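Side-chain contacts in ATP phosphoribosyltransferase regulatory subunit (PDB 3OD1), which is probably required, as the partner of HisG, for the first step of histidine biosynthesis and may allow its feedback regulation by histidine: residues E22-K25 / T26-N29; Q183-D186 / R187-F191. All blocks are in the same frame, centred on the assembly; numbering follows the deposited sequence.

Interaction 1 (E22-K25 / T26-N29); sequences EWYK and TKKN
W23 lays the six-membered half of its indole obliquely against the aliphatic root of K27, one turn further along helix 21-40 of the class-II synthetase-like fold; W23 CZ3 lies 3.6 Å from K27 CB. With CG anti to the backbone N (chi1 -158°), the indole swings forward along the helix, which explains how a residue four positions earlier reaches that methylene. Y24 lies obliquely against the K28 chain further out, its CE2 3.8 Å from K28 CD. Its ring also crosses K27, with Y24 CE1 4.1 Å from K27 NZ, and packs on M45 of the second subunit. K27, its chain bent at chi2 and chi3, forms salt bridges through NZ with E127 of the same chain and E47 of the second subunit, while K28 NZ makes its salt bridge with D32, a further turn along. T26 also touches V324 of helix 320-327, as do W23 and K27. Were T26 an alanine, E22 O would probably keep its backbone N-H bond but lose the hydroxyl's, and the contact with V324 would thin. That hydroxyl bond is the i to i-4 type: T26 OG1 donates to E22 O over 3.1 Å, while T26 N reaches the same oxygen at 3.2 Å from the opposite face of the carbonyl plane.

Interaction 2 (Q183-D186 / R187-F191); sequences QRAD and RLRRF
Q183-D186 and R187-F191 form consecutive turns of helix 182-193, and the i to i+4 backbone bonds across them differ in length. R189 N donates to A185 O at 2.9 Å and R190 N to D186 O at the same length, whereas R187 N to Q183 O is longer and L188 N to R184 O, at 3.4 Å, is weak. The main side-chain pairing is an i to i+3 salt bridge: R189 NH2 meets D186 OD1 at 2.6 Å with an N-H...O angle of 151°. The carboxylate oxygen lies in the guanidinium plane, at its edge, yet the two flat groups are turned 76° apart, so one oxygen and one nitrogen make the bond rather than a paired, two-pronged contact. A bend at chi3 (-34°) folds the arginine back along the helix, which brings R189 NH2 within 3.9 Å of A185 CB and sets A185 O above one guanidinium face, displaced toward its rim. R189 NH1 has a weak hydrogen bond to N172 OD1. In this histidyl-tRNA synthetase-like part of the chain, helix 182-193 packs against two others: A185 and L188 both touch helix 168-179, through V179 among others, and L188 also meets Y200, H203 and V204 of helix 197-206. R184 NH2 hydrogen-bonds V179 O, and R187 NH1 makes a weak hydrogen bond to H203 NE2.

In the fold
Interactions 1 and 2 are separate helical contacts, in series along the chain and on opposite sides of its centre; their own centres lie 42 Å apart and their nearest atoms about 29 Å, and they do not meet. Both belong to the histidyl-tRNA synthetase-like part of the chain. They differ in setting: 22-29 is a surface contact, its centre about 18 Å from the centre of the chain, and is met by the second subunit, with E22 forming a salt bridge to R100 of that subunit, whereas 183-191, its centre about 26 Å from that point, is partly buried and touched by no other protein chain of the assembly. Interaction 1 therefore borders the other subunit as well as helix 320-327, and interaction 2 helices of one chain.

Interaction 1 (E22-K25 / T26-N29)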
# COMPACT_ATOMS: atom_id res chain seq x y z
N GLU B 22 -3.00 -13.74 8.59
CA GLU B 22 -4.01 -14.53 7.85
C GLU B 22 -4.96 -13.64 7.08
O GLU B 22 -5.28 -13.90 5.92
CB GLU B 22 -4.80 -15.43 8.80
CG GLU B 22 -3.94 -16.14 9.84
CD GLU B 22 -3.32 -15.18 10.86
OE1 GLU B 22 -2.09 -15.26 11.05
OE2 GLU B 22 -4.04 -14.36 11.47
N TRP B 23 -5.45 -12.58 7.73
CA TRP B 23 -6.31 -11.63 7.05
C TRP B 23 -5.56 -10.97 5.89
O TRP B 23 -6.13 -10.71 4.82
CB TRP B 23 -6.80 -10.56 8.03
CG TRP B 23 -8.06 -9.87 7.57
CD1 TRP B 23 -9.35 -10.21 7.89
CD2 TRP B 23 -8.16 -8.72 6.71
NE1 TRP B 23 -10.23 -9.35 7.29
CE2 TRP B 23 -9.53 -8.43 6.55
CE3 TRP B 23 -7.23 -7.92 6.05
CZ2 TRP B 23 -9.99 -7.37 5.77
CZ3 TRP B 23 -7.68 -6.86 5.27
CH2 TRP B 23 -9.05 -6.59 5.14
N TYR B 24 -4.29 -10.67 6.10
CA TYR B 24 -3.50 -10.06 5.04
C TYR B 24 -3.46 -10.95 3.80
O TYR B 24 -3.66 -10.46 2.69
CB TYR B 24 -2.05 -9.78 5.50
CG TYR B 24 -1.27 -9.09 4.41
CD1 TYR B 24 -1.14 -7.71 4.39
CD2 TYR B 24 -0.69 -9.81 3.37
CE1 TYR B 24 -0.45 -7.07 3.39
CE2 TYR B 24 0.01 -9.18 2.36
CZ TYR B 24 0.13 -7.81 2.37
OH TYR B 24 0.82 -7.18 1.37
N LYS B 25 -3.16 -12.23 3.98
CA LYS B 25 -3.03 -13.15 2.85
C LYS B 25 -4.34 -13.25 2.08
O LYS B 25 -4.34 -13.27 0.85
CB LYS B 25 -2.64 -14.56 3.30
CG LYS B 25 -1.27 -14.69 3.95
CD LYS B 25 -0.86 -16.17 4.10
CE LYS B 25 0.34 -16.36 5.04
NZ LYS B 25 -0.05 -16.39 6.49
N THR B 26 -5.45 -13.35 2.81
CA THR B 26 -6.77 -13.44 2.19
C THR B 26 -7.09 -12.20 1.36
O THR B 26 -7.54 -12.32 0.23
CB THR B 26 -7.86 -13.62 3.26
OG1 THR B 26 -7.58 -14.81 4.00
CG2 THR B 26 -9.25 -13.76 2.61
N LYS B 27 -6.86 -11.03 1.94
CA LYS B 27 -7.14 -9.78 1.28
C LYS B 27 -6.24 -9.63 0.06
O LYS B 27 -6.69 -9.20 -1.01
CB LYS B 27 -6.96 -8.61 2.25
CG LYS B 27 -6.87 -7.26 1.60
CD LYS B 27 -5.64 -6.51 2.09
CE LYS B 27 -4.67 -6.24 0.95
NZ LYS B 27 -3.55 -5.34 1.38
N LYS B 28 -4.97 -10.01 0.22
CA LYS B 28 -4.04 -9.89 -0.89
C LYS B 28 -4.46 -10.74 -2.08
O LYS B 28 -4.47 -10.25 -3.21
CB LYS B 28 -2.62 -10.25 -0.48
CG LYS B 28 -1.62 -10.18 -1.63
CD LYS B 28 -0.24 -10.59 -1.16
CE LYS B 28 0.59 -11.17 -2.30
NZ LYS B 28 0.75 -10.19 -3.39
N ASN B 29 -4.81 -12.00 -1.83
CA ASN B 29 -5.25 -12.86 -2.93
C ASN B 29 -6.44 -12.24 -3.66
O ASN B 29 -6.47 -12.19 -4.90
CB ASN B 29 -5.64 -14.25 -2.44
CG ASN B 29 -6.33 -15.08 -3.53
OD1 ASN B 29 -5.75 -15.33 -4.59
ND2 ASN B 29 -7.57 -15.49 -3.28

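Interaction 2 (Q183-D186 / R187-F191)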
# COMPACT_ATOMS: atom_id res chain seq x y z
N GLN B 183 -34.88 24.25 -4.66
CA GLN B 183 -34.91 24.03 -3.22
C GLN B 183 -35.91 22.93 -2.86
O GLN B 183 -35.63 22.09 -2.01
CB GLN B 183 -35.26 25.32 -2.48
CG GLN B 183 -34.80 26.59 -3.20
CD GLN B 183 -33.37 26.51 -3.70
OE1 GLN B 183 -32.51 25.87 -3.09
NE2 GLN B 183 -33.11 27.16 -4.83
N ARG B 184 -37.07 22.96 -3.51
CA ARG B 184 -38.08 21.94 -3.30
C ARG B 184 -37.56 20.58 -3.77
O ARG B 184 -37.80 19.55 -3.14
CB ARG B 184 -39.38 22.29 -4.05
CG ARG B 184 -39.96 23.66 -3.70
CD ARG B 184 -41.24 23.96 -4.51
NE ARG B 184 -42.42 23.28 -3.98
CZ ARG B 184 -43.50 22.98 -4.69
NH1 ARG B 184 -44.53 22.36 -4.11
NH2 ARG B 184 -43.57 23.29 -5.97
N ALA B 185 -36.83 20.58 -4.89
CA ALA B 185 -36.28 19.36 -5.44
C ALA B 185 -35.22 18.78 -4.50
O ALA B 185 -35.21 17.58 -4.25
CB ALA B 185 -35.70 19.61 -6.82
N ASP B 186 -34.34 19.64 -3.99
CA ASP B 186 -33.32 19.22 -3.02
C ASP B 186 -33.94 18.46 -1.85
O ASP B 186 -33.45 17.40 -1.46
CB ASP B 186 -32.55 20.43 -2.48
CG ASP B 186 -31.51 20.95 -3.46
OD1 ASP B 186 -31.44 20.44 -4.59
OD2 ASP B 186 -30.76 21.88 -3.08
N ARG B 187 -35.01 19.02 -1.29
CA ARG B 187 -35.67 18.46 -0.12
C ARG B 187 -36.13 17.03 -0.37
O ARG B 187 -36.01 16.16 0.50
CB ARG B 187 -36.86 19.34 0.29
CG ARG B 187 -37.10 19.42 1.79
CD ARG B 187 -37.97 20.61 2.17
NE ARG B 187 -37.84 20.96 3.59
CZ ARG B 187 -38.86 21.16 4.42
NH1 ARG B 187 -40.11 21.07 3.97
NH2 ARG B 187 -38.64 21.47 5.69
N LEU B 188 -36.64 16.79 -1.58
CA LEU B 188 -37.03 15.45 -2.01
C LEU B 188 -35.82 14.54 -2.21
O LEU B 188 -35.81 13.40 -1.75
CB LEU B 188 -37.87 15.52 -3.30
CG LEU B 188 -39.37 15.79 -3.11
CD1 LEU B 188 -40.04 16.18 -4.44
CD2 LEU B 188 -40.06 14.59 -2.49
N ARG B 189 -34.79 15.05 -2.90
CA ARG B 189 -33.58 14.28 -3.19
C ARG B 189 -32.90 13.81 -1.90
O ARG B 189 -32.30 12.73 -1.86
CB ARG B 189 -32.59 15.14 -3.99
CG ARG B 189 -31.97 14.42 -5.19
CD ARG B 189 -30.83 15.24 -5.80
NE ARG B 189 -31.07 16.68 -5.71
CZ ARG B 189 -31.78 17.38 -6.59
NH1 ARG B 189 -32.32 16.78 -7.64
NH2 ARG B 189 -31.95 18.68 -6.42
N ARG B 190 -32.97 14.64 -0.87
CA ARG B 190 -32.38 14.32 0.43
C ARG B 190 -33.02 13.07 1.03
O ARG B 190 -32.32 12.21 1.56
CB ARG B 190 -32.55 15.51 1.38
CG ARG B 190 -32.21 15.20 2.82
CD ARG B 190 -30.73 15.20 3.00
NE ARG B 190 -30.14 16.42 2.47
CZ ARG B 190 -28.84 16.66 2.45
NH1 ARG B 190 -27.99 15.75 2.93
NH2 ARG B 190 -28.38 17.81 1.94
N PHE B 191 -34.35 12.97 0.94
CA PHE B 191 -35.04 11.76 1.41
C PHE B 191 -34.51 10.51 0.69
O PHE B 191 -34.28 9.48 1.33
CB PHE B 191 -36.55 11.87 1.24
CG PHE B 191 -37.20 12.80 2.23
CD1 PHE B 191 -37.31 12.44 3.56
CD2 PHE B 191 -37.71 14.03 1.82
CE1 PHE B 191 -37.90 13.29 4.48
CE2 PHE B 191 -38.31 14.89 2.74
CZ PHE B 191 -38.40 14.52 4.06